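Local coordinates for protein TetR family transcriptional regulator (Clostridium perfringens, PDB 6AZH) that probably binds DNA as a dimer through N-terminal helix-turn-helix domains and regulates transcription, perhaps of genes for fatty acid metabolism, at residues A[40-43]-A[44-48]; A[162-165]-A[166-169]; A[133-136]-A[137-141]; A[110-113]-A[114-117]. One frame throughout, in Å; residues are numbered along the deposited sequence.

In the fold
Along the chain the order is contact 1, contact 4, contact 3, contact 2. Contact 1 spans helix 40-46 and the two residues after it, in the N-terminal helix-turn-helix region; the others belong to the helical C-terminal part of this TetR-family, all-helical chain. Contacts 4 and 3 start and finish the same long helix, 113-138, their centres about 33 Å apart, and contact 2 closes the next helix, 147-165. Contact 1 is nearest to contact 4 (centres about 24 Å apart), and its centre lies about 49 Å from that of contact 3, on the opposite side of the chain's centre. Contacts 2, 3 and 4 touch the second subunit, whereas contact 1, on the probable DNA-reading helix, does not.

Contact 1. Residues A[40-43]-A[44-48]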
loop_
_atom_site.group_PDB
_atom_site.type_symbol
_atom_site.label_atom_id
_atom_site.label_comp_id
_atom_site.label_asym_id
_atom_site.label_seq_id
_atom_site.Cartn_x
_atom_site.Cartn_y
_atom_site.Cartn_z
ATOM N N LYS A 40 17.313 29.634 -0.596
ATOM C CA LYS A 40 16.490 29.271 0.559
ATOM C C LYS A 40 15.575 30.415 0.983
ATOM O O LYS A 40 14.432 30.183 1.403
ATOM C CB LYS A 40 17.371 28.821 1.729
ATOM C CG LYS A 40 16.772 27.654 2.510
ATOM C CD LYS A 40 17.618 27.254 3.708
ATOM C CE LYS A 40 19.036 26.915 3.307
ATOM N NZ LYS A 40 19.573 25.788 4.125
ATOM N N GLY A 41 16.053 31.659 0.886
ATOM C CA GLY A 41 15.192 32.786 1.216
ATOM C C GLY A 41 13.968 32.870 0.323
ATOM O O GLY A 41 12.878 33.230 0.774
ATOM N N THR A 42 14.133 32.534 -0.959
ATOM C CA THR A 42 13.006 32.525 -1.888
ATOM C C THR A 42 12.085 31.340 -1.612
ATOM O O THR A 42 10.857 31.463 -1.716
ATOM C CB THR A 42 13.543 32.516 -3.320
ATOM O OG1 THR A 42 14.277 33.735 -3.546
ATOM C CG2 THR A 42 12.409 32.420 -4.358
ATOM N N LEU A 43 12.654 30.188 -1.242
ATOM C CA LEU A 43 11.809 29.078 -0.803
ATOM C C LEU A 43 10.928 29.515 0.357
ATOM O O LEU A 43 9.710 29.323 0.336
ATOM C CB LEU A 43 12.648 27.857 -0.415
ATOM C CG LEU A 43 11.835 26.632 0.070
ATOM C CD1 LEU A 43 12.556 25.326 -0.234
ATOM C CD2 LEU A 43 11.486 26.674 1.570
ATOM N N TYR A 44 11.534 30.103 1.392
ATOM C CA TYR A 44 10.756 30.457 2.567
ATOM C C TYR A 44 9.783 31.596 2.292
ATOM O O TYR A 44 8.789 31.733 3.014
ATOM C CB TYR A 44 11.698 30.819 3.719
ATOM C CG TYR A 44 12.228 29.632 4.510
ATOM C CD1 TYR A 44 11.359 28.743 5.150
ATOM C CD2 TYR A 44 13.593 29.421 4.635
ATOM C CE1 TYR A 44 11.849 27.676 5.898
ATOM C CE2 TYR A 44 14.099 28.363 5.383
ATOM C CZ TYR A 44 13.227 27.489 6.000
ATOM O OH TYR A 44 13.738 26.437 6.721
ATOM N N TYR A 45 10.034 32.406 1.256
ATOM C CA TYR A 45 9.044 33.396 0.857
ATOM C C TYR A 45 7.769 32.724 0.365
ATOM O O TYR A 45 6.677 33.288 0.491
ATOM C CB TYR A 45 9.620 34.304 -0.227
ATOM C CG TYR A 45 8.698 35.434 -0.622
ATOM C CD1 TYR A 45 7.918 35.350 -1.770
ATOM C CD2 TYR A 45 8.601 36.584 0.157
ATOM C CE1 TYR A 45 7.067 36.378 -2.134
ATOM C CE2 TYR A 45 7.751 37.618 -0.202
ATOM C CZ TYR A 45 6.988 37.507 -1.347
ATOM O OH TYR A 45 6.141 38.528 -1.713
ATOM N N ASN A 46 7.888 31.513 -0.172
ATOM C CA ASN A 46 6.767 30.785 -0.755
ATOM C C ASN A 46 6.149 29.758 0.186
ATOM O O ASN A 46 4.933 29.532 0.124
ATOM C CB ASN A 46 7.223 30.077 -2.036
ATOM C CG ASN A 46 7.394 31.035 -3.202
ATOM O OD1 ASN A 46 6.449 31.284 -3.948
ATOM N ND2 ASN A 46 8.601 31.569 -3.371
ATOM N N PHE A 47 6.954 29.139 1.048
ATOM C CA PHE A 47 6.523 28.059 1.930
ATOM C C PHE A 47 7.168 28.249 3.293
ATOM O O PHE A 47 8.392 28.386 3.375
ATOM C CB PHE A 47 6.926 26.694 1.363
ATOM C CG PHE A 47 6.360 26.410 0.004
ATOM C CD1 PHE A 47 5.025 26.089 -0.146
ATOM C CD2 PHE A 47 7.170 26.449 -1.122
ATOM C CE1 PHE A 47 4.487 25.834 -1.412
ATOM C CE2 PHE A 47 6.642 26.180 -2.391
ATOM C CZ PHE A 47 5.306 25.867 -2.528
ATOM N N LYS A 48 6.359 28.243 4.356
ATOM C CA LYS A 48 6.875 28.507 5.699
ATOM C C LYS A 48 7.610 27.324 6.308
ATOM O O LYS A 48 8.393 27.522 7.241
ATOM C CB LYS A 48 5.734 28.904 6.639
ATOM C CG LYS A 48 5.053 30.222 6.306
ATOM C CD LYS A 48 4.056 30.601 7.397
ATOM C CE LYS A 48 2.775 31.191 6.814
ATOM N NZ LYS A 48 2.987 32.572 6.284
#
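T42 and N46 stand one helical turn apart, their side chains pointing the same way, and the amide of N46 reaches back to the T42 carbonyl. N46 ND2 lies 2.8 Å from T42 O in a fairly straight bond (N-H...O 162°), with the acceptor almost in the plane of the amide; the donor is tilted from the carbonyl plane. CG of N46 sits beside its own backbone N (chi1 -75°), which brings ND2 back along the helix. The other end of this amide, OD1, accepts a hydrogen bond from K8. N46 N gives T42 O a weak bond as well, so the side-chain N-H supplies the stronger grip on that carbonyl.

The next acceptor, L43 O, takes two backbone donors: N46 N at 2.9 Å, from above the carbonyl plane, and F47 N at 2.9 Å, more nearly in line with the C=O. Earlier in the helix, Y44 N binds K40 O at 2.9 Å and Y45 N binds G41 O at 3.0 Å. Around this backbone, K40 CG runs alongside the Y44 ring, 4.0 Å from CE2, while K40 NZ forms a salt bridge with D30. L43 CD2 lies over one face of the same ring, 4.1 Å from CD1.

Helix 40-46 is probably the recognition helix of the helix-turn-helix, as in other TetR-family regulators. T42 O and L43 O, near its end, are each met by two donors, N46 supplying both its backbone and its side-chain N-H, while exposed Y44 and Y45 could face DNA.

Contact 2. Residues A[162-165]-A[166-169]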
loop_
_atom_site.group_PDB
_atom_site.type_symbol
_atom_site.label_atom_id
_atom_site.label_comp_id
_atom_site.label_asym_id
_atom_site.label_seq_id
_atom_site.Cartn_x
_atom_site.Cartn_y
_atom_site.Cartn_z
ATOM N N SER A 162 2.711 -1.185 -7.035
ATOM C CA SER A 162 3.894 -0.374 -6.753
ATOM C C SER A 162 4.953 -1.187 -6.028
ATOM O O SER A 162 6.153 -1.020 -6.271
ATOM C CB SER A 162 3.525 0.843 -5.908
ATOM O OG SER A 162 2.840 1.804 -6.666
ATOM N N LEU A 163 4.530 -2.062 -5.115
ATOM C CA LEU A 163 5.494 -2.905 -4.423
ATOM C C LEU A 163 6.087 -3.934 -5.380
ATOM O O LEU A 163 7.291 -4.208 -5.353
ATOM C CB LEU A 163 4.817 -3.587 -3.233
ATOM C CG LEU A 163 5.710 -4.481 -2.386
ATOM C CD1 LEU A 163 6.752 -3.613 -1.669
ATOM C CD2 LEU A 163 4.871 -5.255 -1.393
ATOM N N TYR A 164 5.246 -4.508 -6.231
ATOM C CA TYR A 164 5.715 -5.414 -7.271
ATOM C C TYR A 164 6.702 -4.733 -8.212
ATOM O O TYR A 164 7.677 -5.355 -8.646
ATOM C CB TYR A 164 4.502 -5.938 -8.032
ATOM C CG TYR A 164 4.786 -6.795 -9.237
ATOM C CD1 TYR A 164 5.145 -8.127 -9.092
ATOM C CD2 TYR A 164 4.616 -6.294 -10.523
ATOM C CE1 TYR A 164 5.375 -8.936 -10.198
ATOM C CE2 TYR A 164 4.834 -7.101 -11.640
ATOM C CZ TYR A 164 5.213 -8.423 -11.462
ATOM O OH TYR A 164 5.439 -9.247 -12.552
ATOM N N GLU A 165 6.467 -3.454 -8.542
ATOM C CA GLU A 165 7.366 -2.739 -9.447
ATOM C C GLU A 165 8.755 -2.587 -8.848
ATOM O O GLU A 165 9.739 -2.490 -9.589
ATOM C CB GLU A 165 6.793 -1.360 -9.796
ATOM C CG GLU A 165 7.513 -0.619 -10.941
ATOM C CD GLU A 165 8.724 0.180 -10.487
ATOM O OE1 GLU A 165 8.811 0.548 -9.294
ATOM O OE2 GLU A 165 9.604 0.451 -11.328
ATOM N N LEU A 166 8.859 -2.560 -7.519
ATOM C CA LEU A 166 10.156 -2.443 -6.863
ATOM C C LEU A 166 10.941 -3.749 -6.837
ATOM O O LEU A 166 12.074 -3.746 -6.340
ATOM C CB LEU A 166 9.975 -1.914 -5.434
ATOM C CG LEU A 166 9.571 -0.440 -5.349
ATOM C CD1 LEU A 166 9.224 -0.022 -3.920
ATOM C CD2 LEU A 166 10.669 0.458 -5.899
ATOM N N SER A 167 10.378 -4.851 -7.346
ATOM C CA SER A 167 11.091 -6.129 -7.397
ATOM C C SER A 167 12.424 -5.971 -8.107
ATOM O O SER A 167 12.490 -5.415 -9.207
ATOM C CB SER A 167 10.257 -7.185 -8.136
ATOM O OG SER A 167 8.909 -7.214 -7.700
ATOM N N ARG A 168 13.486 -6.485 -7.497
ATOM C CA ARG A 168 14.804 -6.365 -8.106
ATOM C C ARG A 168 15.128 -7.508 -9.047
ATOM O O ARG A 168 16.172 -7.457 -9.704
ATOM C CB ARG A 168 15.890 -6.271 -7.029
ATOM C CG ARG A 168 15.842 -4.973 -6.244
ATOM C CD ARG A 168 17.128 -4.724 -5.492
ATOM N NE ARG A 168 18.289 -4.688 -6.375
ATOM C CZ ARG A 168 18.816 -3.575 -6.868
ATOM N NH1 ARG A 168 18.285 -2.394 -6.569
ATOM N NH2 ARG A 168 19.882 -3.638 -7.658
ATOM N N ASP A 169 14.264 -8.528 -9.139
ATOM C CA ASP A 169 14.535 -9.727 -9.921
ATOM C C ASP A 169 13.794 -9.767 -11.249
ATOM O O ASP A 169 13.888 -10.768 -11.966
ATOM C CB ASP A 169 14.186 -10.985 -9.110
ATOM C CG ASP A 169 12.692 -11.112 -8.844
ATOM O OD1 ASP A 169 12.013 -10.072 -8.765
ATOM O OD2 ASP A 169 12.195 -12.249 -8.715
#
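L166 folds its side chain back over the last turn of the helix, CB resting 3.5 Å from L163 O and CG 3.6 Å from S162 O. With CG set beside its own backbone N (chi1 -71°), the isobutyl group is laid against these carbonyls, and L166 N gives both of them only weak, bent hydrogen bonds. The E165 chain, bent at chi2 (-86°), crosses the leucine, with OE1 3.9 Å from L166 CD2, while E165 OE2 forms a salt bridge with R98. The glutamate thus meets the leucine side chain through OE1 and spends the other carboxylate oxygen on an arginine.

S167 N donates to Y164 O at 3.0 Å, a fairly straight bond (N-H...O 160°) that approaches from above the carbonyl plane. S167 OG also turns toward Y164 O, but the modelled separation of 2.4 Å is too short to be trusted, and its exact geometry is doubtful. The backbone N-H is therefore the firmer link between the serine and the helix.

Here helix 147-165 gives way to the loop leading to helix 174-187. S162 and L166 pack on F101 and K102 of helix 98-106, respectively. The Y164 ring meets H152 of the second subunit edge-to-face, and L163 packs on L108 of that subunit, so the turn lies against the dimer interface.

Contact 3. Residues A[133-136]-A[137-141]; sequences LKEA and ISKKQ
E135 O is gripped by two donors that come from the same face of its plane: K139 N at 3.0 Å and the hydroxyl S138 OG at 2.9 Å. The serine can reach it because OG stands between its own backbone N and carbonyl carbon (chi1 82°), turned back toward the preceding turn. E135 and K139 also run side by side, and K139 NZ makes a salt bridge with E135 OE1 at 2.7 Å, using the oxygen's anti lone pair. The other oxygen, OE2, makes a long, weak ion pair with K82. I137 lays CG1 against the backbone, 3.3 Å from L133 O, whose bond from I137 N closes the same turn.

The helix ends in a Schellman motif: K140, with positive phi (56°), is its C-prime residue, Q141 N returns to A136 O at 2.9 Å and K140 N binds I137 O at 2.9 Å.

This is the C-terminal end of helix 113-138. Its flank packs on P79 at the start of helix 79-96, L133 and I137 rest on I147 of helix 147-165, and the Q141 amide bonds to E78 and I80 while its backbone hydrogen-bonds to the second subunit.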
loop_
_atom_site.group_PDB
_atom_site.type_symbol
_atom_site.label_atom_id
_atom_site.label_comp_id
_atom_site.label_asym_id
_atom_site.label_seq_id
_atom_site.Cartn_x
_atom_site.Cartn_y
_atom_site.Cartn_z
ATOM N N LEU A 133 -18.675 2.448 -9.959
ATOM C CA LEU A 133 -19.163 1.139 -9.531
ATOM C C LEU A 133 -20.664 1.166 -9.291
ATOM O O LEU A 133 -21.375 0.227 -9.669
ATOM C CB LEU A 133 -18.432 0.672 -8.270
ATOM C CG LEU A 133 -16.938 0.372 -8.459
ATOM C CD1 LEU A 133 -16.250 0.148 -7.098
ATOM C CD2 LEU A 133 -16.698 -0.809 -9.385
ATOM N N LYS A 134 -21.169 2.236 -8.673
ATOM C CA LYS A 134 -22.608 2.322 -8.421
ATOM C C LYS A 134 -23.396 2.264 -9.726
ATOM O O LYS A 134 -24.392 1.535 -9.837
ATOM C CB LYS A 134 -22.938 3.600 -7.656
ATOM C CG LYS A 134 -24.397 3.695 -7.257
ATOM C CD LYS A 134 -24.663 4.956 -6.430
ATOM C CE LYS A 134 -25.985 4.831 -5.670
ATOM N NZ LYS A 134 -26.231 6.012 -4.793
ATOM N N GLU A 135 -22.951 3.016 -10.729
ATOM C CA GLU A 135 -23.601 2.957 -12.035
ATOM C C GLU A 135 -23.490 1.567 -12.642
ATOM O O GLU A 135 -24.456 1.063 -13.231
ATOM C CB GLU A 135 -22.992 3.993 -12.977
ATOM C CG GLU A 135 -23.905 4.329 -14.161
ATOM C CD GLU A 135 -23.222 5.159 -15.234
ATOM O OE1 GLU A 135 -23.567 4.988 -16.425
ATOM O OE2 GLU A 135 -22.343 5.980 -14.895
ATOM N N ALA A 136 -22.316 0.935 -12.512
ATOM C CA ALA A 136 -22.118 -0.405 -13.059
ATOM C C ALA A 136 -23.047 -1.411 -12.406
ATOM O O ALA A 136 -23.569 -2.311 -13.075
ATOM C CB ALA A 136 -20.662 -0.841 -12.871
ATOM N N ILE A 137 -23.254 -1.288 -11.095
ATOM C CA ILE A 137 -24.153 -2.209 -10.410
ATOM C C ILE A 137 -25.592 -1.981 -10.859
ATOM O O ILE A 137 -26.326 -2.934 -11.140
ATOM C CB ILE A 137 -23.986 -2.070 -8.885
ATOM C CG1 ILE A 137 -22.605 -2.598 -8.486
ATOM C CG2 ILE A 137 -25.067 -2.828 -8.154
ATOM C CD1 ILE A 137 -22.260 -2.401 -7.028
ATOM N N SER A 138 -26.011 -0.720 -10.970
ATOM C CA SER A 138 -27.379 -0.463 -11.403
ATOM C C SER A 138 -27.623 -0.989 -12.813
ATOM O O SER A 138 -28.736 -1.423 -13.133
ATOM C CB SER A 138 -27.686 1.032 -11.310
ATOM O OG SER A 138 -27.199 1.724 -12.440
ATOM N N LYS A 139 -26.603 -0.989 -13.666
ATOM C CA LYS A 139 -26.750 -1.501 -15.021
ATOM C C LYS A 139 -26.473 -2.995 -15.119
ATOM O O LYS A 139 -26.434 -3.535 -16.230
ATOM C CB LYS A 139 -25.855 -0.709 -15.971
ATOM C CG LYS A 139 -26.451 0.653 -16.321
ATOM C CD LYS A 139 -25.575 1.450 -17.253
ATOM C CE LYS A 139 -26.363 2.566 -17.902
ATOM N NZ LYS A 139 -25.739 3.904 -17.690
ATOM N N LYS A 140 -26.316 -3.667 -13.974
ATOM C CA LYS A 140 -26.081 -5.109 -13.882
ATOM C C LYS A 140 -24.855 -5.544 -14.680
ATOM O O LYS A 140 -24.821 -6.635 -15.256
ATOM C CB LYS A 140 -27.324 -5.904 -14.302
ATOM C CG LYS A 140 -28.524 -5.579 -13.442
ATOM C CD LYS A 140 -29.693 -6.510 -13.709
ATOM C CE LYS A 140 -30.880 -6.115 -12.851
ATOM N NZ LYS A 140 -30.421 -5.708 -11.485
ATOM N N GLN A 141 -23.819 -4.702 -14.681
ATOM C CA GLN A 141 -22.550 -5.064 -15.293
ATOM C C GLN A 141 -21.516 -5.479 -14.265
ATOM O O GLN A 141 -20.492 -6.049 -14.642
ATOM C CB GLN A 141 -22.009 -3.899 -16.134
ATOM C CG GLN A 141 -22.906 -3.612 -17.340
ATOM C CD GLN A 141 -22.631 -2.288 -18.015
ATOM O OE1 GLN A 141 -21.790 -1.494 -17.562
ATOM N NE2 GLN A 141 -23.338 -2.037 -19.116
#

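Contact 4. Residues A[110-113]-A[114-117]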
loop_
_atom_site.group_PDB
_atom_site.type_symbol
_atom_site.label_atom_id
_atom_site.label_comp_id
_atom_site.label_asym_id
_atom_site.label_seq_id
_atom_site.Cartn_x
_atom_site.Cartn_y
_atom_site.Cartn_z
ATOM N N GLY A 110 -0.184 6.928 9.303
ATOM C CA GLY A 110 -0.006 7.456 10.635
ATOM C C GLY A 110 -1.147 8.368 11.043
ATOM O O GLY A 110 -2.170 8.481 10.365
ATOM N N LYS A 111 -0.952 9.047 12.174
ATOM C CA LYS A 111 -2.026 9.807 12.797
ATOM C C LYS A 111 -1.753 11.305 12.888
ATOM O O LYS A 111 -2.517 12.017 13.550
ATOM C CB LYS A 111 -2.319 9.241 14.187
ATOM C CG LYS A 111 -3.273 8.059 14.166
ATOM C CD LYS A 111 -4.529 8.385 13.353
ATOM C CE LYS A 111 -5.184 7.130 12.784
ATOM N NZ LYS A 111 -5.638 6.169 13.842
ATOM N N GLU A 112 -0.700 11.811 12.250
ATOM C CA GLU A 112 -0.539 13.257 12.174
ATOM C C GLU A 112 -1.704 13.858 11.403
ATOM O O GLU A 112 -2.274 13.225 10.511
ATOM C CB GLU A 112 0.779 13.633 11.491
ATOM C CG GLU A 112 2.029 13.134 12.193
ATOM C CD GLU A 112 2.217 13.776 13.541
ATOM O OE1 GLU A 112 2.405 13.032 14.527
ATOM O OE2 GLU A 112 2.166 15.024 13.615
ATOM N N THR A 113 -2.065 15.092 11.764
ATOM C CA THR A 113 -3.113 15.807 11.032
ATOM C C THR A 113 -2.809 15.844 9.537
ATOM O O THR A 113 -3.709 15.699 8.700
ATOM C CB THR A 113 -3.252 17.231 11.591
ATOM O OG1 THR A 113 -3.601 17.165 12.978
ATOM C CG2 THR A 113 -4.334 18.004 10.848
ATOM N N ARG A 114 -1.534 16.011 9.191
ATOM C CA ARG A 114 -1.092 15.969 7.802
ATOM C C ARG A 114 -1.548 14.686 7.113
ATOM O O ARG A 114 -1.901 14.696 5.929
ATOM C CB ARG A 114 0.431 16.095 7.770
ATOM C CG ARG A 114 1.115 15.924 6.439
ATOM C CD ARG A 114 2.648 15.903 6.664
ATOM N NE ARG A 114 3.107 14.688 7.338
ATOM C CZ ARG A 114 3.502 14.623 8.614
ATOM N NH1 ARG A 114 3.494 15.706 9.390
ATOM N NH2 ARG A 114 3.906 13.470 9.120
ATOM N N GLN A 115 -1.553 13.575 7.843
ATOM C CA GLN A 115 -1.874 12.299 7.222
ATOM C C GLN A 115 -3.373 12.044 7.178
ATOM O O GLN A 115 -3.853 11.422 6.226
ATOM C CB GLN A 115 -1.143 11.178 7.952
ATOM C CG GLN A 115 0.354 11.463 8.125
ATOM C CD GLN A 115 1.053 10.442 8.997
ATOM O OE1 GLN A 115 1.074 10.561 10.223
ATOM N NE2 GLN A 115 1.618 9.421 8.367
ATOM N N ASP A 116 -4.124 12.513 8.179
ATOM C CA ASP A 116 -5.580 12.541 8.051
ATOM C C ASP A 116 -5.990 13.309 6.803
ATOM O O ASP A 116 -6.849 12.863 6.033
ATOM C CB ASP A 116 -6.214 13.189 9.282
ATOM C CG ASP A 116 -6.190 12.296 10.505
ATOM O OD1 ASP A 116 -6.345 11.067 10.360
ATOM O OD2 ASP A 116 -6.031 12.837 11.623
ATOM N N GLU A 117 -5.378 14.483 6.597
ATOM C CA GLU A 117 -5.709 15.323 5.453
ATOM C C GLU A 117 -5.346 14.643 4.141
ATOM O O GLU A 117 -6.119 14.697 3.175
ATOM C CB GLU A 117 -5.001 16.674 5.581
ATOM C CG GLU A 117 -5.634 17.571 6.639
ATOM C CD GLU A 117 -4.688 18.646 7.179
ATOM O OE1 GLU A 117 -3.555 18.795 6.657
ATOM O OE2 GLU A 117 -5.091 19.350 8.129
#
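Hydrogen bonds first tie E112, the N-cap residue of helix 113-138, to Q115, three places on. Q115 OE1 accepts from E112 N at 3.0 Å (N-H...O 152°), a side-chain bond back to the N-cap N-H. CG of Q115 lies beside its own backbone N (chi1 -50°) and the chain then runs out extended, bringing the amide against the G110-K111 backbone, Q115 CD 3.6 Å from G110 CA. E112 O in turn accepts from two backbone donors, Q115 N at 2.8 Å, from above its plane, and D116 N at 3.1 Å, nearer the C=O direction. The first turn is completed by E117 N to T113 O, 2.9 Å.

Among van der Waals contacts, E112 sets its CB over one face of the R114 guanidinium, with CG 3.6 Å from NH2. The E112 carboxylate and the guanidinium lie within 12° of parallel, yet E112 OE2 stays 4.5 Å from R114 NH1, beyond a salt bridge. R114 is held by outside partners instead: a hydrogen bond to Q107, a salt bridge to E51 and a cation-pi contact with Y24.

The turn thus opens helix 113-138 just after the loop from helix 98-106. R114 also packs on F54 and N55 of helix 50-74, so this helix start joins the C-terminal bundle to the N-terminal region, while K111 touches L166 of the second subunit.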